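Local coordinates for SusD superfamily protein (Bacteroides thetaiotaomicron VPI-5482, PDB 3HDX), which probably binds polysaccharide at the outer membrane, as expected of a SusD homologue in bacterial carbohydrate uptake, at residues A[282-287]-A[325-330]; A[244-247]-A[252-255]; A[120-125]-A[153-158]; A[207-212]-A[430-435]. One frame throughout, in Å; residues are numbered along the deposited sequence. Where two conformers were deposited one is given.

Interaction 1: A[282-287]-A[325-330]; sequences AYPLVQ and VQNLNE
Asn327 turns its side-chain amide edge-on to the backbone oxygen of Tyr283, which lies almost exactly within the amide plane. Asn327 ND2 donates to Tyr283 O over 2.9 Å with an N-H...O angle of 145°, and the nitrogen arrives in the carbonyl plane, on a lone pair. Asn327 CG stands anti to its own carbonyl carbon (chi1 -58°), which sends the amide toward the loop 282-287. The other branch of that amide, OD1, meets Pro284 CD at 3.5 Å, the two side chains advancing from opposite directions. A cis peptide precedes Pro284, and its CB lies over the centre of the Tyr283 ring, 3.8 Å above the plane, an aromatic-proline packing common at such bonds. Leu285 and Gln326 also come from opposite directions, a leucine methyl against the amide oxygen, with CD1 of Leu285 in van der Waals contact with Gln326 OE1 at 3.2 Å. Gln326 brings in strand 325-326, which pairs with strand 334-335, and Asn327 starts the type I turn directly after it. The hydrogen bond ties the loop to that turn; its acceptor is the cis Tyr283-Pro284 carbonyl itself, so it holds that peptide through the asparagine amide, independently of the tyrosine side chain.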
loop_
_atom_site.group_PDB
_atom_site.type_symbol
_atom_site.label_atom_id
_atom_site.label_comp_id
_atom_site.label_asym_id
_atom_site.label_seq_id
_atom_site.Cartn_x
_atom_site.Cartn_y
_atom_site.Cartn_z
ATOM N N ALA A 282 13.327 -6.519 -17.498
ATOM C CA ALA A 282 14.497 -6.581 -18.387
ATOM C C ALA A 282 14.069 -7.360 -19.638
ATOM O O ALA A 282 12.914 -7.764 -19.778
ATOM C CB ALA A 282 15.673 -7.250 -17.703
ATOM N N TYR A 283 15.014 -7.525 -20.568
ATOM C CA TYR A 283 14.783 -8.226 -21.825
ATOM C C TYR A 283 14.202 -9.626 -21.569
ATOM O O TYR A 283 14.698 -10.314 -20.684
ATOM C CB TYR A 283 16.115 -8.302 -22.597
ATOM C CG TYR A 283 15.916 -8.865 -23.964
ATOM C CD1 TYR A 283 15.492 -8.043 -24.995
ATOM C CD2 TYR A 283 16.044 -10.244 -24.208
ATOM C CE1 TYR A 283 15.218 -8.570 -26.265
ATOM C CE2 TYR A 283 15.771 -10.786 -25.487
ATOM C CZ TYR A 283 15.373 -9.934 -26.504
ATOM O OH TYR A 283 15.085 -10.455 -27.761
ATOM N N PRO A 284 13.202 -10.073 -22.356
ATOM C CA PRO A 284 12.600 -9.455 -23.535
ATOM C C PRO A 284 11.438 -8.502 -23.321
ATOM O O PRO A 284 10.931 -7.966 -24.315
ATOM C CB PRO A 284 12.124 -10.690 -24.312
ATOM C CG PRO A 284 11.673 -11.569 -23.298
ATOM C CD PRO A 284 12.683 -11.446 -22.197
ATOM N N LEU A 285 11.044 -8.234 -22.064
ATOM C CA LEU A 285 9.888 -7.391 -21.801
ATOM C C LEU A 285 10.156 -5.923 -22.138
ATOM O O LEU A 285 9.254 -5.225 -22.575
ATOM C CB LEU A 285 9.379 -7.545 -20.348
ATOM C CG LEU A 285 8.836 -8.928 -19.971
ATOM C CD1 LEU A 285 9.937 -9.864 -19.399
ATOM C CD2 LEU A 285 7.749 -8.854 -18.950
ATOM N N VAL A 286 11.399 -5.494 -21.886
ATOM C CA VAL A 286 11.898 -4.171 -22.209
ATOM C C VAL A 286 13.338 -4.316 -22.755
ATOM O O VAL A 286 13.954 -5.378 -22.611
ATOM C CB VAL A 286 11.869 -3.251 -20.961
ATOM C CG1 VAL A 286 10.421 -3.023 -20.475
ATOM C CG2 VAL A 286 12.803 -3.759 -19.857
ATOM N N GLN A 287 13.877 -3.270 -23.358
ATOM C CA GLN A 287 15.226 -3.353 -23.941
ATOM C C GLN A 287 16.415 -3.245 -22.933
ATOM O O GLN A 287 17.558 -3.187 -23.359
ATOM C CB GLN A 287 15.335 -2.399 -25.140
ATOM C CG GLN A 287 14.419 -2.776 -26.344
ATOM C CD GLN A 287 14.698 -4.161 -26.946
ATOM O OE1 GLN A 287 15.734 -4.391 -27.574
ATOM N NE2 GLN A 287 13.761 -5.078 -26.771
ATOM N N VAL A 325 7.225 -15.084 -12.900
ATOM C CA VAL A 325 8.617 -14.995 -13.314
ATOM C C VAL A 325 8.833 -15.505 -14.748
ATOM O O VAL A 325 8.300 -16.537 -15.144
ATOM C CB VAL A 325 9.490 -15.830 -12.331
ATOM C CG1 VAL A 325 10.956 -15.753 -12.697
ATOM C CG2 VAL A 325 9.277 -15.365 -10.877
ATOM N N GLN A 326 9.671 -14.804 -15.484
ATOM C CA GLN A 326 10.075 -15.181 -16.841
ATOM C C GLN A 326 11.585 -15.390 -16.891
ATOM O O GLN A 326 12.317 -15.069 -15.946
ATOM C CB GLN A 326 9.646 -14.119 -17.845
ATOM C CG GLN A 326 8.160 -14.172 -18.168
ATOM C CD GLN A 326 7.733 -13.136 -19.157
ATOM O OE1 GLN A 326 8.522 -12.704 -20.018
ATOM N NE2 GLN A 326 6.463 -12.791 -19.114
ATOM N N ASN A 327 12.053 -15.963 -18.008
ATOM C CA ASN A 327 13.481 -16.212 -18.203
ATOM C C ASN A 327 14.047 -17.174 -17.176
ATOM O O ASN A 327 15.188 -16.999 -16.682
ATOM C CB ASN A 327 14.305 -14.917 -18.247
ATOM C CG ASN A 327 13.872 -13.968 -19.305
ATOM O OD1 ASN A 327 13.056 -14.281 -20.167
ATOM N ND2 ASN A 327 14.481 -12.789 -19.286
ATOM N N LEU A 328 13.272 -18.223 -16.872
ATOM C CA LEU A 328 13.724 -19.231 -15.881
ATOM C C LEU A 328 14.953 -20.055 -16.325
ATOM O O LEU A 328 15.591 -20.703 -15.502
ATOM C CB LEU A 328 12.557 -20.104 -15.441
ATOM C CG LEU A 328 11.539 -19.355 -14.538
ATOM C CD1 LEU A 328 10.144 -20.056 -14.515
ATOM C CD2 LEU A 328 12.126 -19.189 -13.139
ATOM N N ASN A 329 15.267 -19.991 -17.616
ATOM C CA ASN A 329 16.493 -20.582 -18.182
ATOM C C ASN A 329 17.749 -19.744 -17.895
ATOM O O ASN A 329 18.867 -20.272 -18.045
ATOM C CB ASN A 329 16.359 -20.754 -19.709
ATOM C CG ASN A 329 16.065 -19.432 -20.443
ATOM O OD1 ASN A 329 15.217 -18.629 -20.017
ATOM N ND2 ASN A 329 16.757 -19.209 -21.567
ATOM N N GLU A 330 17.594 -18.468 -17.497
ATOM C CA GLU A 330 18.734 -17.561 -17.252
ATOM C C GLU A 330 19.124 -17.575 -15.778
ATOM O O GLU A 330 18.358 -18.023 -14.921
ATOM C CB GLU A 330 18.394 -16.127 -17.656
ATOM C CG GLU A 330 17.886 -15.929 -19.109
ATOM C CD GLU A 330 18.945 -16.047 -20.186
ATOM O OE1 GLU A 330 20.143 -16.207 -19.859
ATOM O OE2 GLU A 330 18.566 -15.963 -21.381
#

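Interaction 2: A[244-247]-A[252-255]; sequences TGLF and SVKG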
loop_
_atom_site.group_PDB
_atom_site.type_symbol
_atom_site.label_atom_id
_atom_site.label_comp_id
_atom_site.label_asym_id
_atom_site.label_seq_id
_atom_site.Cartn_x
_atom_site.Cartn_y
_atom_site.Cartn_z
ATOM N N THR A 244 -3.355 -6.179 -19.141
ATOM C CA THR A 244 -4.631 -5.443 -19.035
ATOM C C THR A 244 -5.421 -5.892 -17.797
ATOM O O THR A 244 -6.637 -5.709 -17.710
ATOM C CB THR A 244 -5.474 -5.548 -20.316
ATOM O OG1 THR A 244 -5.691 -6.923 -20.632
ATOM C CG2 THR A 244 -4.738 -4.820 -21.460
ATOM N N GLY A 245 -4.700 -6.452 -16.818
ATOM C CA GLY A 245 -5.295 -6.925 -15.603
ATOM C C GLY A 245 -5.288 -5.889 -14.498
ATOM O O GLY A 245 -5.259 -4.670 -14.747
ATOM N N LEU A 246 -5.253 -6.378 -13.263
ATOM C CA LEU A 246 -5.441 -5.536 -12.070
ATOM C C LEU A 246 -4.574 -4.283 -11.988
ATOM O O LEU A 246 -5.029 -3.262 -11.501
ATOM C CB LEU A 246 -5.253 -6.372 -10.800
ATOM C CG LEU A 246 -5.699 -5.730 -9.491
ATOM C CD1 LEU A 246 -7.234 -5.587 -9.442
ATOM C CD2 LEU A 246 -5.160 -6.480 -8.255
ATOM N N PHE A 247 -3.327 -4.373 -12.462
ATOM C CA PHE A 247 -2.395 -3.264 -12.386
ATOM C C PHE A 247 -2.584 -2.238 -13.511
ATOM O O PHE A 247 -1.943 -1.186 -13.484
ATOM C CB PHE A 247 -0.966 -3.785 -12.277
ATOM C CG PHE A 247 -0.737 -4.549 -11.011
ATOM C CD1 PHE A 247 -0.553 -3.885 -9.810
ATOM C CD2 PHE A 247 -0.799 -5.931 -10.993
ATOM C CE1 PHE A 247 -0.378 -4.596 -8.617
ATOM C CE2 PHE A 247 -0.649 -6.655 -9.810
ATOM C CZ PHE A 247 -0.453 -5.979 -8.619
ATOM N N SER A 252 -10.842 -4.294 -16.731
ATOM C CA SER A 252 -12.197 -4.751 -16.428
ATOM C C SER A 252 -12.347 -5.054 -14.928
ATOM O O SER A 252 -13.405 -4.827 -14.391
ATOM C CB SER A 252 -12.602 -6.010 -17.232
ATOM O OG SER A 252 -11.667 -7.051 -17.055
ATOM N N VAL A 253 -11.268 -5.525 -14.290
ATOM C CA VAL A 253 -11.239 -5.831 -12.864
ATOM C C VAL A 253 -10.813 -4.660 -11.973
ATOM O O VAL A 253 -10.509 -4.874 -10.794
ATOM C CB VAL A 253 -10.335 -7.091 -12.573
ATOM C CG1 VAL A 253 -10.912 -8.320 -13.300
ATOM C CG2 VAL A 253 -8.827 -6.816 -12.938
ATOM N N LYS A 254 -10.797 -3.436 -12.512
ATOM C CA LYS A 254 -10.342 -2.244 -11.747
ATOM C C LYS A 254 -11.009 -2.030 -10.386
ATOM O O LYS A 254 -10.377 -1.546 -9.462
ATOM C CB LYS A 254 -10.409 -0.957 -12.581
ATOM C CG LYS A 254 -11.792 -0.499 -13.020
ATOM C CD LYS A 254 -11.657 0.696 -13.949
ATOM C CE LYS A 254 -12.972 1.425 -14.194
ATOM N NZ LYS A 254 -14.018 0.552 -14.798
ATOM N N GLY A 255 -12.284 -2.393 -10.254
ATOM C CA GLY A 255 -12.977 -2.267 -8.981
ATOM C C GLY A 255 -12.361 -3.092 -7.849
ATOM O O GLY A 255 -12.597 -2.824 -6.668
HETATM O O HOH W 1 -8.971 -6.844 -16.375
HETATM O O HOH W 2 -9.159 -5.457 -18.978
#
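Leu246 holds CG anti to its backbone N (chi1 -167°), and this together with chi2 of 69° brings CD1 toward the carbonyl of Val253, while Val253 places CG2 between its own N and carbonyl carbon (chi1 -61°) and thereby aims that methyl at the Leu246 backbone. The two side chains cross at about a right angle. Val253 CG2 lies against the start of Leu246, 3.6 Å from its N, and reaches back to Gly245 C at 4.0 Å. Leu246 CD1 answers from the other segment, 3.6 Å from Val253 O and 4.0 Å from Val253 CG2. Helix 237-241 adds Leu240 beside Leu246 and Asp239 beside Val253, and the carbonyl of Leu246 is bonded by Arg257, so the contact draws together the mostly irregular chain between that helix and strand 259-261. Beyond the apolar pair the segments are bridged by water. Thr244 O accepts from two waters, at 2.9 Å from water 1 and 2.8 Å from water 2. Water 1 is hydrogen-bonded to Ser252 OG at 2.8 Å, and water 2 accepts from Ser252 N at 3.0 Å. Direct contact is thus purely van der Waals, and the polar link between Thr244 and Ser252 passes through solvent, which serves the main-chain oxygen twice.

Interaction 3: A[120-125]-A[153-158]; sequences FAYFYM and QTVLSY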
loop_
_atom_site.group_PDB
_atom_site.type_symbol
_atom_site.label_atom_id
_atom_site.label_comp_id
_atom_site.label_asym_id
_atom_site.label_seq_id
_atom_site.Cartn_x
_atom_site.Cartn_y
_atom_site.Cartn_z
ATOM N N PHE A 120 -4.671 8.690 5.291
ATOM C CA PHE A 120 -3.819 7.653 4.664
ATOM C C PHE A 120 -2.355 8.079 4.658
ATOM O O PHE A 120 -1.473 7.269 5.002
ATOM C CB PHE A 120 -4.328 7.333 3.252
ATOM C CG PHE A 120 -3.456 6.401 2.481
ATOM C CD1 PHE A 120 -3.427 5.051 2.782
ATOM C CD2 PHE A 120 -2.651 6.882 1.458
ATOM C CE1 PHE A 120 -2.609 4.185 2.035
ATOM C CE2 PHE A 120 -1.830 6.026 0.727
ATOM C CZ PHE A 120 -1.816 4.682 1.009
ATOM N N ALA A 121 -2.096 9.325 4.256
ATOM C CA ALA A 121 -0.726 9.831 4.235
ATOM C C ALA A 121 -0.094 9.734 5.615
ATOM O O ALA A 121 1.058 9.278 5.745
ATOM C CB ALA A 121 -0.685 11.301 3.686
ATOM N N TYR A 122 -0.873 10.089 6.661
ATOM C CA TYR A 122 -0.368 9.976 8.020
ATOM C C TYR A 122 -0.023 8.537 8.397
ATOM O O TYR A 122 1.037 8.293 8.944
ATOM C CB TYR A 122 -1.282 10.640 9.045
ATOM C CG TYR A 122 -0.972 12.118 9.253
ATOM C CD1 TYR A 122 0.294 12.517 9.698
ATOM C CD2 TYR A 122 -1.916 13.119 8.970
ATOM C CE1 TYR A 122 0.620 13.868 9.885
ATOM C CE2 TYR A 122 -1.620 14.466 9.215
ATOM C CZ TYR A 122 -0.341 14.848 9.618
ATOM O OH TYR A 122 -0.067 16.188 9.784
ATOM N N PHE A 123 -0.937 7.604 8.144
ATOM C CA PHE A 123 -0.664 6.198 8.426
ATOM C C PHE A 123 0.592 5.718 7.700
ATOM O O PHE A 123 1.476 5.112 8.280
ATOM C CB PHE A 123 -1.860 5.339 8.010
ATOM C CG PHE A 123 -1.548 3.856 7.945
ATOM C CD1 PHE A 123 -1.119 3.195 9.079
ATOM C CD2 PHE A 123 -1.702 3.151 6.762
ATOM C CE1 PHE A 123 -0.836 1.836 9.023
ATOM C CE2 PHE A 123 -1.415 1.772 6.727
ATOM C CZ PHE A 123 -1.039 1.147 7.876
ATOM N N TYR A 124 0.637 6.021 6.408
ATOM C CA TYR A 124 1.721 5.545 5.542
ATOM C C TYR A 124 3.080 6.041 6.030
ATOM O O TYR A 124 4.048 5.299 6.108
ATOM C CB TYR A 124 1.424 5.951 4.076
ATOM C CG TYR A 124 2.195 5.147 3.056
ATOM C CD1 TYR A 124 3.500 5.508 2.713
ATOM C CD2 TYR A 124 1.634 4.023 2.429
ATOM C CE1 TYR A 124 4.215 4.833 1.768
ATOM C CE2 TYR A 124 2.330 3.309 1.476
ATOM C CZ TYR A 124 3.640 3.722 1.158
ATOM O OH TYR A 124 4.347 3.039 0.220
HETATM N N MSE A 125 3.116 7.311 6.413
HETATM C CA MSE A 125 4.363 7.922 6.845
HETATM C C MSE A 125 4.740 7.432 8.267
HETATM O O MSE A 125 5.930 7.295 8.579
HETATM C CB MSE A 125 4.347 9.449 6.678
HETATM C CG MSE A 125 3.567 10.171 7.722
HETATM SE SE MSE A 125 3.382 12.056 7.394
HETATM C CE MSE A 125 5.294 12.487 7.236
ATOM N N GLN A 153 1.523 6.931 18.152
ATOM C CA GLN A 153 0.185 6.533 18.628
ATOM C C GLN A 153 -0.813 7.682 18.505
ATOM O O GLN A 153 -1.972 7.484 18.092
ATOM C CB GLN A 153 0.233 6.031 20.065
ATOM C CG GLN A 153 -1.053 5.393 20.538
ATOM C CD GLN A 153 -0.909 4.764 21.902
ATOM O OE1 GLN A 153 0.102 4.934 22.590
ATOM N NE2 GLN A 153 -1.924 4.048 22.305
ATOM N N THR A 154 -0.367 8.893 18.852
ATOM C CA THR A 154 -1.220 10.090 18.755
ATOM C C THR A 154 -1.599 10.379 17.300
ATOM O O THR A 154 -2.746 10.723 16.992
ATOM C CB THR A 154 -0.522 11.284 19.407
ATOM O OG1 THR A 154 -0.218 10.910 20.769
ATOM C CG2 THR A 154 -1.375 12.534 19.359
ATOM N N VAL A 155 -0.624 10.220 16.401
ATOM C CA VAL A 155 -0.868 10.450 14.979
ATOM C C VAL A 155 -1.877 9.412 14.455
ATOM O O VAL A 155 -2.814 9.745 13.715
ATOM C CB VAL A 155 0.447 10.426 14.168
ATOM C CG1 VAL A 155 0.158 10.572 12.713
ATOM C CG2 VAL A 155 1.435 11.503 14.666
ATOM N N LEU A 156 -1.702 8.154 14.837
ATOM C CA LEU A 156 -2.631 7.114 14.370
ATOM C C LEU A 156 -4.024 7.320 14.952
ATOM O O LEU A 156 -5.027 7.064 14.276
ATOM C CB LEU A 156 -2.053 5.729 14.684
ATOM C CG LEU A 156 -0.782 5.399 13.895
ATOM C CD1 LEU A 156 -0.281 3.998 14.288
ATOM C CD2 LEU A 156 -0.986 5.489 12.370
ATOM N N SER A 157 -4.126 7.782 16.200
ATOM C CA SER A 157 -5.457 8.074 16.759
ATOM C C SER A 157 -6.158 9.202 15.977
ATOM O O SER A 157 -7.370 9.138 15.734
ATOM C CB SER A 157 -5.387 8.489 18.234
ATOM O OG SER A 157 -5.002 7.424 19.047
ATOM N N TYR A 158 -5.394 10.192 15.546
ATOM C CA TYR A 158 -5.932 11.253 14.681
ATOM C C TYR A 158 -6.396 10.641 13.342
ATOM O O TYR A 158 -7.551 10.883 12.902
ATOM C CB TYR A 158 -4.865 12.352 14.445
ATOM C CG TYR A 158 -5.222 13.372 13.391
ATOM C CD1 TYR A 158 -6.070 14.425 13.678
ATOM C CD2 TYR A 158 -4.712 13.260 12.102
ATOM C CE1 TYR A 158 -6.365 15.386 12.745
ATOM C CE2 TYR A 158 -4.980 14.214 11.158
ATOM C CZ TYR A 158 -5.832 15.272 11.472
ATOM O OH TYR A 158 -6.116 16.209 10.519
#
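Val155 and Tyr158 come obliquely to the same side of the Tyr122 ring, the first near CD1, the second near CD2 and CE2. Val155 CG1, anti to its backbone N (chi1 176°), presses on Tyr122 CD1 at 3.6 Å, the two side chains meeting nearly at right angles. Tyr158 directs its edge toward the face of Tyr122 in an offset edge-to-face pair, with planes at 90° and centroids 5.8 Å apart; Tyr158 CE2 is 3.9 Å from Tyr122 CE2. Leu156 sends CD2 to the edge of the Phe123 ring, 4.0 Å from CD1. These residues pack helix 104-129 against helix 152-169, whose local axes run antiparallel at 152° and approach to 9.3 Å, the kind of helix pairing from which the TPR-related, mainly helical SusD fold is built. In the next shell, Tyr79 and Ile82 of helix 76-91 pack on Tyr122, whose OH is hydrogen-bonded to Val135 O. An alanine in place of Tyr122 is likely to leave the Val155 methyl and the Tyr158 edge facing a gap, and Val135 O without its hydroxyl partner. Val202, His205 and Ile206 of helix 196-209 flank Phe123, and Leu134 and Thr136 touch Tyr158.

Interaction 4: A[207-212]-A[430-435]; sequences CAWQGN and RWYDLV. With EDO (1,2-ethanediol), chain D; EDO (1,2-ethanediol), chain E.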
loop_
_atom_site.group_PDB
_atom_site.type_symbol
_atom_site.label_atom_id
_atom_site.label_comp_id
_atom_site.label_asym_id
_atom_site.label_seq_id
_atom_site.Cartn_x
_atom_site.Cartn_y
_atom_site.Cartn_z
ATOM N N CYS A 207 -5.152 -0.445 12.595
ATOM C CA CYS A 207 -5.406 -1.275 13.779
ATOM C C CYS A 207 -4.453 -2.457 13.867
ATOM O O CYS A 207 -3.908 -2.738 14.931
ATOM C CB CYS A 207 -6.879 -1.707 13.849
ATOM S SG CYS A 207 -8.019 -0.316 14.077
ATOM N N ALA A 208 -4.245 -3.166 12.766
ATOM C CA ALA A 208 -3.313 -4.284 12.792
ATOM C C ALA A 208 -1.877 -3.833 13.145
ATOM O O ALA A 208 -1.189 -4.504 13.907
ATOM C CB ALA A 208 -3.297 -5.028 11.421
ATOM N N TRP A 209 -1.459 -2.701 12.577
ATOM C CA TRP A 209 -0.112 -2.114 12.836
ATOM C C TRP A 209 0.095 -1.775 14.309
ATOM O O TRP A 209 1.212 -1.855 14.814
ATOM C CB TRP A 209 0.129 -0.904 11.948
ATOM C CG TRP A 209 1.517 -0.330 11.958
ATOM C CD1 TRP A 209 1.896 0.892 12.412
ATOM C CD2 TRP A 209 2.676 -0.932 11.398
ATOM N NE1 TRP A 209 3.255 1.076 12.208
ATOM C CE2 TRP A 209 3.744 -0.042 11.581
ATOM C CE3 TRP A 209 2.931 -2.180 10.818
ATOM C CZ2 TRP A 209 5.022 -0.323 11.130
ATOM C CZ3 TRP A 209 4.231 -2.456 10.359
ATOM C CH2 TRP A 209 5.255 -1.545 10.559
ATOM N N GLN A 210 -1.013 -1.423 14.995
ATOM C CA GLN A 210 -1.026 -1.121 16.430
ATOM C C GLN A 210 -1.266 -2.336 17.314
ATOM O O GLN A 210 -1.295 -2.204 18.538
ATOM C CB GLN A 210 -2.125 -0.096 16.740
ATOM C CG GLN A 210 -1.933 1.207 16.083
ATOM C CD GLN A 210 -3.010 2.168 16.551
ATOM O OE1 GLN A 210 -4.214 1.922 16.359
ATOM N NE2 GLN A 210 -2.586 3.211 17.243
ATOM N N GLY A 211 -1.473 -3.508 16.714
ATOM C CA GLY A 211 -1.800 -4.714 17.472
ATOM C C GLY A 211 -3.225 -4.783 17.970
ATOM O O GLY A 211 -3.541 -5.645 18.799
ATOM N N ASN A 212 -4.087 -3.897 17.454
ATOM C CA ASN A 212 -5.508 -3.862 17.838
ATOM C C ASN A 212 -6.258 -4.766 16.884
ATOM O O ASN A 212 -6.960 -4.317 15.974
ATOM C CB ASN A 212 -6.068 -2.452 17.823
ATOM C CG ASN A 212 -7.542 -2.384 18.328
ATOM O OD1 ASN A 212 -8.236 -3.413 18.566
ATOM N ND2 ASN A 212 -8.007 -1.155 18.493
ATOM N N ARG A 430 5.728 -6.744 2.063
ATOM C CA ARG A 430 6.625 -7.673 2.765
ATOM C C ARG A 430 7.285 -7.117 4.027
ATOM O O ARG A 430 7.282 -7.750 5.063
ATOM C CB ARG A 430 7.650 -8.243 1.799
ATOM C CG ARG A 430 8.629 -9.215 2.358
ATOM C CD ARG A 430 8.023 -10.457 3.008
ATOM N NE ARG A 430 9.092 -11.342 3.428
ATOM C CZ ARG A 430 9.005 -12.366 4.283
ATOM N NH1 ARG A 430 7.865 -12.731 4.842
ATOM N NH2 ARG A 430 10.102 -13.059 4.556
ATOM N N TRP A 431 7.883 -5.952 3.924
ATOM C CA TRP A 431 8.602 -5.377 5.079
ATOM C C TRP A 431 7.643 -5.114 6.257
ATOM O O TRP A 431 7.914 -5.508 7.382
ATOM C CB TRP A 431 9.342 -4.088 4.685
ATOM C CG TRP A 431 9.781 -3.333 5.888
ATOM C CD1 TRP A 431 9.237 -2.185 6.348
ATOM C CD2 TRP A 431 10.750 -3.750 6.866
ATOM N NE1 TRP A 431 9.820 -1.833 7.544
ATOM C CE2 TRP A 431 10.758 -2.779 7.885
ATOM C CE3 TRP A 431 11.603 -4.832 6.968
ATOM C CZ2 TRP A 431 11.618 -2.853 8.992
ATOM C CZ3 TRP A 431 12.456 -4.930 8.071
ATOM C CH2 TRP A 431 12.458 -3.941 9.069
ATOM N N TYR A 432 6.522 -4.462 5.986
ATOM C CA TYR A 432 5.549 -4.162 7.033
ATOM C C TYR A 432 4.987 -5.470 7.638
ATOM O O TYR A 432 4.819 -5.585 8.847
ATOM C CB TYR A 432 4.434 -3.267 6.506
ATOM C CG TYR A 432 4.938 -2.041 5.824
ATOM C CD1 TYR A 432 5.619 -1.059 6.541
ATOM C CD2 TYR A 432 4.833 -1.902 4.437
ATOM C CE1 TYR A 432 6.137 0.045 5.901
ATOM C CE2 TYR A 432 5.338 -0.791 3.781
ATOM C CZ TYR A 432 6.004 0.182 4.519
ATOM O OH TYR A 432 6.482 1.314 3.882
ATOM N N ASP A 433 4.720 -6.436 6.767
ATOM C CA ASP A 433 4.283 -7.759 7.171
ATOM C C ASP A 433 5.315 -8.444 8.055
ATOM O O ASP A 433 4.961 -9.090 9.048
ATOM C CB ASP A 433 4.000 -8.636 5.962
ATOM C CG ASP A 433 2.716 -8.253 5.228
ATOM O OD1 ASP A 433 1.959 -7.360 5.658
ATOM O OD2 ASP A 433 2.434 -8.886 4.191
ATOM N N LEU A 434 6.617 -8.272 7.752
ATOM C CA LEU A 434 7.663 -8.901 8.596
ATOM C C LEU A 434 7.609 -8.353 10.010
ATOM O O LEU A 434 7.794 -9.117 10.971
ATOM C CB LEU A 434 9.049 -8.665 7.985
ATOM C CG LEU A 434 9.467 -9.666 6.912
ATOM C CD1 LEU A 434 10.715 -9.155 6.201
ATOM C CD2 LEU A 434 9.739 -11.037 7.543
ATOM N N VAL A 435 7.360 -7.042 10.120
ATOM C CA VAL A 435 7.252 -6.387 11.440
ATOM C C VAL A 435 6.001 -6.899 12.189
ATOM O O VAL A 435 6.092 -7.316 13.339
ATOM C CB VAL A 435 7.277 -4.837 11.322
ATOM C CG1 VAL A 435 7.003 -4.170 12.686
ATOM C CG2 VAL A 435 8.618 -4.322 10.699
HETATM C C1 EDO D . 5.206 -0.829 14.681
HETATM O O1 EDO D . 4.369 -1.961 14.382
HETATM C C2 EDO D . 6.113 -1.220 15.831
HETATM O O2 EDO D . 5.314 -1.623 16.960
HETATM C C1 EDO E . 9.381 -15.196 7.545
HETATM O O1 EDO E . 8.693 -14.978 6.298
HETATM C C2 EDO E . 10.774 -15.718 7.295
HETATM O O2 EDO E . 11.495 -14.731 6.555
#
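Trp209, in the last turn of helix 196-209, points the far edge of its indole at Tyr432 and Val435 of helix 430-441 and so joins two helices of the predominantly helical SusD fold; a Schellman motif at Gly211 follows directly. Its CB rests near Phe123 CE1 of helix 104-129. With CG anti to the backbone N (chi1 -171°), the ring extends away from its own helix and passes beneath a 1,2-ethanediol, probably from the crystallisation liquor, whose O1 sits 3.4 Å above the ring plane, over the centre. The same O1 donates to Trp209 O at 3.2 Å. CE2, at the fusion of the rings, is 3.5 Å from this O1. Further out, CZ3 brings the ring edge to the carbonyl of Tyr432, 3.5 Å from its O, which lies in the indole plane, and CZ3 also touches Tyr432 CB. CH2, at the far end, meets Val435 CG1 at 3.8 Å. A serine at Trp209 would probably open a gap between the helices and deprive Tyr432 and Val435 of their apolar cover. On the far side of helix 430-441, a second ethanediol lies at the edge of the Arg430 guanidinium: its O1 accepts from Arg430 NH1 at 2.8 Å and from Arg430 NH2 at 2.9 Å.

In the fold
From the N terminus, interaction 3 comes first, closing a loop of 27 residues between helices 104-129 and 152-169. Interaction 4 then opens at the end of helix 196-209 and closes 217 residues later on helix 430-441. Inside that long loop lie, in series, interaction 2, a short closure ahead of strand 259-261, and interaction 1, which ties the loop after helix 276-280 to strand 325-326 and the turn that follows it. No two contacts cross along the chain. Interactions 3 and 4 touch, Leu156 CB lying 3.6 Å from Gln210 NE2, and together link four helices of the helical body. Interaction 2 lies on the opposite side of the chain's centre from both, with its centre about 23 Å from that of interaction 1.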